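Local atomic coordinates of 6-phosphogluconate dehydrogenase (Decarboxylating) (PDB entry 4E21), a protein that probably oxidises and decarboxylates 6-phosphogluconate with NADP as cofactor, a step of the pentose phosphate pathway. Residues V300-E305 and S332-D337; V209-N214 and R307-A312. One frame throughout, in Å; residues are numbered along the deposited sequence.

Contact 1: residues V300-E305 and S332-D337; sequences VSDSGE and SSRGED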
loop_
_atom_site.group_PDB
_atom_site.type_symbol
_atom_site.label_atom_id
_atom_site.label_comp_id
_atom_site.label_asym_id
_atom_site.label_seq_id
_atom_site.Cartn_x
_atom_site.Cartn_y
_atom_site.Cartn_z
ATOM N N VAL B 300 0.956 18.509 3.394
ATOM C CA VAL B 300 0.567 18.015 4.708
ATOM C C VAL B 300 1.822 17.687 5.510
ATOM O O VAL B 300 2.681 16.928 5.054
ATOM C CB VAL B 300 -0.320 16.756 4.609
ATOM C CG1 VAL B 300 -0.762 16.329 5.988
ATOM C CG2 VAL B 300 -1.540 17.006 3.689
ATOM N N SER B 301 1.921 18.276 6.694
ATOM C CA SER B 301 3.031 18.043 7.594
ATOM C C SER B 301 2.761 16.791 8.391
ATOM O O SER B 301 1.643 16.278 8.405
ATOM C CB SER B 301 3.182 19.218 8.567
ATOM O OG SER B 301 3.632 20.385 7.900
ATOM N N ASP B 302 3.798 16.313 9.065
ATOM C CA ASP B 302 3.681 15.183 9.971
ATOM C C ASP B 302 4.674 15.459 11.111
ATOM O O ASP B 302 5.779 15.939 10.854
ATOM C CB ASP B 302 4.031 13.887 9.232
ATOM C CG ASP B 302 5.527 13.680 9.102
ATOM O OD1 ASP B 302 6.139 14.190 8.131
ATOM O OD2 ASP B 302 6.099 13.002 9.988
ATOM N N SER B 303 4.298 15.161 12.356
ATOM C CA SER B 303 5.085 15.614 13.505
ATOM C C SER B 303 6.020 14.594 14.142
ATOM O O SER B 303 6.765 14.923 15.068
ATOM C CB SER B 303 4.182 16.223 14.575
ATOM O OG SER B 303 3.507 17.342 14.036
ATOM N N GLY B 304 5.986 13.362 13.666
ATOM C CA GLY B 304 6.940 12.385 14.142
ATOM C C GLY B 304 6.295 11.110 14.617
ATOM O O GLY B 304 6.753 10.026 14.275
ATOM N N GLU B 305 5.238 11.218 15.407
ATOM C CA GLU B 305 4.614 10.028 15.980
ATOM C C GLU B 305 4.177 9.033 14.910
ATOM O O GLU B 305 4.253 7.835 15.118
ATOM C CB GLU B 305 3.440 10.405 16.864
ATOM C CG GLU B 305 3.856 10.781 18.291
ATOM C CD GLU B 305 3.977 12.282 18.513
ATOM O OE1 GLU B 305 3.745 13.070 17.543
ATOM O OE2 GLU B 305 4.304 12.657 19.678
ATOM N N SER B 332 4.450 12.528 -0.063
ATOM C CA SER B 332 4.312 12.886 -1.478
ATOM C C SER B 332 3.529 14.181 -1.633
ATOM O O SER B 332 3.705 14.902 -2.613
ATOM C CB SER B 332 3.664 11.755 -2.303
ATOM O OG SER B 332 2.454 11.367 -1.700
ATOM N N SER B 333 2.677 14.480 -0.657
ATOM C CA SER B 333 1.930 15.729 -0.670
ATOM C C SER B 333 2.898 16.912 -0.569
ATOM O O SER B 333 2.569 18.033 -0.978
ATOM C CB SER B 333 0.925 15.768 0.468
ATOM O OG SER B 333 1.481 16.365 1.628
ATOM N N ARG B 334 4.096 16.664 -0.040
ATOM C CA ARG B 334 5.124 17.695 -0.049
ATOM C C ARG B 334 6.081 17.594 -1.238
ATOM O O ARG B 334 7.079 18.303 -1.265
ATOM C CB ARG B 334 5.944 17.675 1.227
ATOM C CG ARG B 334 5.195 17.978 2.470
ATOM C CD ARG B 334 6.139 17.840 3.671
ATOM N NE ARG B 334 5.465 17.007 4.640
ATOM C CZ ARG B 334 5.972 15.926 5.210
ATOM N NH1 ARG B 334 7.229 15.551 4.980
ATOM N NH2 ARG B 334 5.206 15.244 6.054
ATOM N N GLY B 335 5.801 16.719 -2.203
ATOM C CA GLY B 335 6.655 16.595 -3.383
ATOM C C GLY B 335 7.894 15.713 -3.242
ATOM O O GLY B 335 8.711 15.629 -4.158
ATOM N N GLU B 336 8.033 15.046 -2.101
ATOM C CA GLU B 336 9.188 14.208 -1.823
ATOM C C GLU B 336 9.249 13.012 -2.759
ATOM O O GLU B 336 10.264 12.347 -2.842
ATOM C CB GLU B 336 9.167 13.738 -0.368
ATOM C CG GLU B 336 9.206 14.879 0.641
ATOM C CD GLU B 336 10.547 15.606 0.639
ATOM O OE1 GLU B 336 10.761 16.442 1.548
ATOM O OE2 GLU B 336 11.393 15.334 -0.255
ATOM N N ASP B 337 8.163 12.753 -3.473
ATOM C CA ASP B 337 8.153 11.731 -4.517
ATOM C C ASP B 337 8.762 12.230 -5.835
ATOM O O ASP B 337 8.955 11.434 -6.770
ATOM C CB ASP B 337 6.713 11.256 -4.786
ATOM C CG ASP B 337 5.738 12.413 -5.107
ATOM O OD1 ASP B 337 5.903 13.573 -4.617
ATOM O OD2 ASP B 337 4.759 12.144 -5.838
#
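R334 reaches along the loop 300-305 and offers the rim of its guanidinium group to two acceptors, V300 O on the NE/NH2 side and D302 OD1 round NH2 toward NH1. NE donates to V300 O over 2.8 Å, and the N-H...O angle of 152° makes this the straighter of the two bonds on that carbonyl; NH2 adds a weak one to the same oxygen. The carbonyl oxygen lies close to the guanidinium plane, whereas NE approaches tilted by 33° from the carbonyl plane. NH2 also pairs with D302 OD1 at 2.5 Å in a salt bridge whose hydrogen bond is bent and weak. The two side chains cross at about a right angle, yet carboxylate and guanidinium planes are only 22° apart. The bend of R334 at chi3 brings the flat group round so that both acceptors lie near its plane. A leucine in place of this arginine would probably leave V300 O without its side-chain donors and the D302 carboxylate with one arginine fewer.

One residue earlier, S333 OG accepts the backbone N-H of V300 at 2.8 Å, while its own hydroxyl hydrogen-bonds to R330 O, a turn back in the helix. V300 CB rests 3.5 Å from S333 OG. D302 has a second cationic partner, since OD2 forms a salt bridge with R307.

The contact thus fastens the loop ahead of helix 305-316 to S333 and R334, where the chain leaves the region of helix 321-333. D302 also packs on L327 and F331 of that helix and on Y218 of helix 205-232, while V300 packs on L344 of the second subunit.

Contact 2: residues V209-N214 and R307-A312; sequences VKMVHN and RWTVAA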
loop_
_atom_site.group_PDB
_atom_site.type_symbol
_atom_site.label_atom_id
_atom_site.label_comp_id
_atom_site.label_asym_id
_atom_site.label_seq_id
_atom_site.Cartn_x
_atom_site.Cartn_y
_atom_site.Cartn_z
ATOM N N VAL B 209 2.007 4.313 23.731
ATOM C CA VAL B 209 0.617 4.213 23.340
ATOM C C VAL B 209 0.125 5.470 22.625
ATOM O O VAL B 209 -0.675 5.376 21.697
ATOM C CB VAL B 209 -0.293 3.831 24.522
ATOM C CG1 VAL B 209 -1.774 3.888 24.095
ATOM C CG2 VAL B 209 0.074 2.426 25.031
ATOM N N LYS B 210 0.592 6.645 23.034
ATOM C CA LYS B 210 0.162 7.881 22.372
ATOM C C LYS B 210 0.665 7.920 20.920
ATOM O O LYS B 210 -0.026 8.388 20.010
ATOM C CB LYS B 210 0.652 9.111 23.155
ATOM C CG LYS B 210 0.738 10.383 22.333
ATOM C CD LYS B 210 -0.620 11.002 22.118
ATOM C CE LYS B 210 -0.579 12.074 21.034
ATOM N NZ LYS B 210 0.325 13.182 21.404
HETATM N N MSE B 211 1.885 7.438 20.726
HETATM C CA MSE B 211 2.495 7.330 19.405
HETATM C C MSE B 211 1.591 6.542 18.421
HETATM O O MSE B 211 1.331 6.991 17.301
HETATM C CB MSE B 211 3.887 6.687 19.570
HETATM C CG MSE B 211 4.478 6.008 18.368
HETATM SE SE MSE B 211 6.212 5.141 18.750
HETATM C CE MSE B 211 5.613 3.450 19.516
ATOM N N VAL B 212 1.107 5.386 18.864
ATOM C CA VAL B 212 0.330 4.485 18.029
ATOM C C VAL B 212 -1.063 5.093 17.781
ATOM O O VAL B 212 -1.586 5.018 16.675
ATOM C CB VAL B 212 0.235 3.092 18.684
ATOM C CG1 VAL B 212 -0.704 2.148 17.897
ATOM C CG2 VAL B 212 1.635 2.477 18.825
ATOM N N HIS B 213 -1.627 5.717 18.812
ATOM C CA HIS B 213 -2.820 6.541 18.676
ATOM C C HIS B 213 -2.694 7.510 17.513
ATOM O O HIS B 213 -3.613 7.651 16.723
ATOM C CB HIS B 213 -3.049 7.301 19.982
ATOM C CG HIS B 213 -3.980 8.461 19.872
ATOM N ND1 HIS B 213 -3.600 9.674 19.338
ATOM C CD2 HIS B 213 -5.265 8.613 20.276
ATOM C CE1 HIS B 213 -4.614 10.519 19.405
ATOM N NE2 HIS B 213 -5.635 9.901 19.972
ATOM N N ASN B 214 -1.546 8.169 17.401
ATOM C CA ASN B 214 -1.313 9.101 16.307
ATOM C C ASN B 214 -1.173 8.387 14.961
ATOM O O ASN B 214 -1.587 8.914 13.939
ATOM C CB ASN B 214 -0.076 9.978 16.586
ATOM C CG ASN B 214 -0.417 11.197 17.443
ATOM O OD1 ASN B 214 -1.257 11.119 18.338
ATOM N ND2 ASN B 214 0.194 12.327 17.138
ATOM N N ARG B 307 5.763 8.578 12.013
ATOM C CA ARG B 307 6.977 7.864 11.637
ATOM C C ARG B 307 7.393 6.849 12.697
ATOM O O ARG B 307 7.765 5.723 12.363
ATOM C CB ARG B 307 8.133 8.818 11.349
ATOM C CG ARG B 307 7.767 9.899 10.401
ATOM C CD ARG B 307 8.962 10.704 9.978
ATOM N NE ARG B 307 8.557 11.941 9.311
ATOM C CZ ARG B 307 9.334 12.609 8.464
ATOM N NH1 ARG B 307 10.544 12.143 8.178
ATOM N NH2 ARG B 307 8.907 13.741 7.915
ATOM N N TRP B 308 7.363 7.255 13.965
ATOM C CA TRP B 308 7.801 6.379 15.046
ATOM C C TRP B 308 6.944 5.126 15.088
ATOM O O TRP B 308 7.422 4.056 15.411
ATOM C CB TRP B 308 7.761 7.092 16.406
ATOM C CG TRP B 308 8.484 8.405 16.403
ATOM C CD1 TRP B 308 9.442 8.811 15.515
ATOM C CD2 TRP B 308 8.337 9.475 17.351
ATOM N NE1 TRP B 308 9.878 10.074 15.830
ATOM C CE2 TRP B 308 9.219 10.506 16.955
ATOM C CE3 TRP B 308 7.542 9.661 18.489
ATOM C CZ2 TRP B 308 9.332 11.714 17.665
ATOM C CZ3 TRP B 308 7.650 10.867 19.197
ATOM C CH2 TRP B 308 8.537 11.875 18.780
ATOM N N THR B 309 5.670 5.273 14.768
ATOM C CA THR B 309 4.739 4.145 14.778
ATOM C C THR B 309 5.140 3.102 13.748
ATOM O O THR B 309 5.161 1.904 14.043
ATOM C CB THR B 309 3.274 4.580 14.471
ATOM O OG1 THR B 309 2.807 5.483 15.479
ATOM C CG2 THR B 309 2.364 3.375 14.437
ATOM N N VAL B 310 5.446 3.557 12.538
ATOM C CA VAL B 310 5.895 2.653 11.480
ATOM C C VAL B 310 7.246 1.985 11.831
ATOM O O VAL B 310 7.447 0.793 11.567
ATOM C CB VAL B 310 5.993 3.386 10.145
ATOM C CG1 VAL B 310 6.660 2.491 9.083
ATOM C CG2 VAL B 310 4.579 3.878 9.710
ATOM N N ALA B 311 8.154 2.751 12.437
ATOM C CA ALA B 311 9.411 2.188 12.943
ATOM C C ALA B 311 9.162 1.053 13.948
ATOM O O ALA B 311 9.820 0.017 13.874
ATOM C CB ALA B 311 10.300 3.269 13.565
ATOM N N ALA B 312 8.215 1.240 14.872
ATOM C CA ALA B 312 7.873 0.195 15.839
ATOM C C ALA B 312 7.310 -1.018 15.124
ATOM O O ALA B 312 7.693 -2.149 15.398
ATOM C CB ALA B 312 6.900 0.708 16.869
#
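Helix 205-232 and helix 305-316 of the helical C-terminal domain cross where M211 lies against W308, T309 and A312. Over the short segments the axes approach to 8.4 Å with 105° between their N-to-C directions, a steep crossing, and V212 and T309 have the closest CA atoms at 5.5 Å.

The selenomethionine side chain of M211 is the main bridge. Its CG is anti to the backbone N (chi1 157°), which sends the chain out to the second helix, where CG passes 3.4 Å from T309 OG1 and the M211 and T309 side chains run alongside each other, pointing opposite ways. SE then meets the CB of W308, also at 3.4 Å, touching the root of that side chain. The bend at chi3 lays CE beside A312 CB, 4.0 Å away, so a single side chain spans one turn of its partner helix. The W308 ring has its own partner in H118, edge to face.

In the same crossing T309 OG1 comes within 2.8 Å of M211 O, but the angle is too poor for a hydrogen bond; the hydroxyl bonds instead to E305 O in its own helix. V212 and T309 pack in addition on G227 and I230 of the fourth subunit. With no hydrogen bond between the segments, the buried crossing is held by apolar contacts of M211, and the threonine hydroxyl is satisfied within its own helix.

In the fold
From the N terminus the chain first builds the mixed sheet, whose last strand is 197-201, then enters helix 205-232, which carries the first half of contact 2. Some 92 residues later that contact closes a long loop at 307-312. Its loop contains the first half of contact 1, 300-305, whose partner 332-337 lies beyond it, so the two closures cross without nesting. Contact 1 spans an excursion of 26 residues made mostly of helices 305-316 and 321-333. The contact centres lie about 16 Å apart, yet contacts 1 and 2 touch: E305 CB packs on N214 CB at 3.6 Å and E305 O lies 3.7 Å from M211 CG. Together they tie three helices of the C-terminal domain.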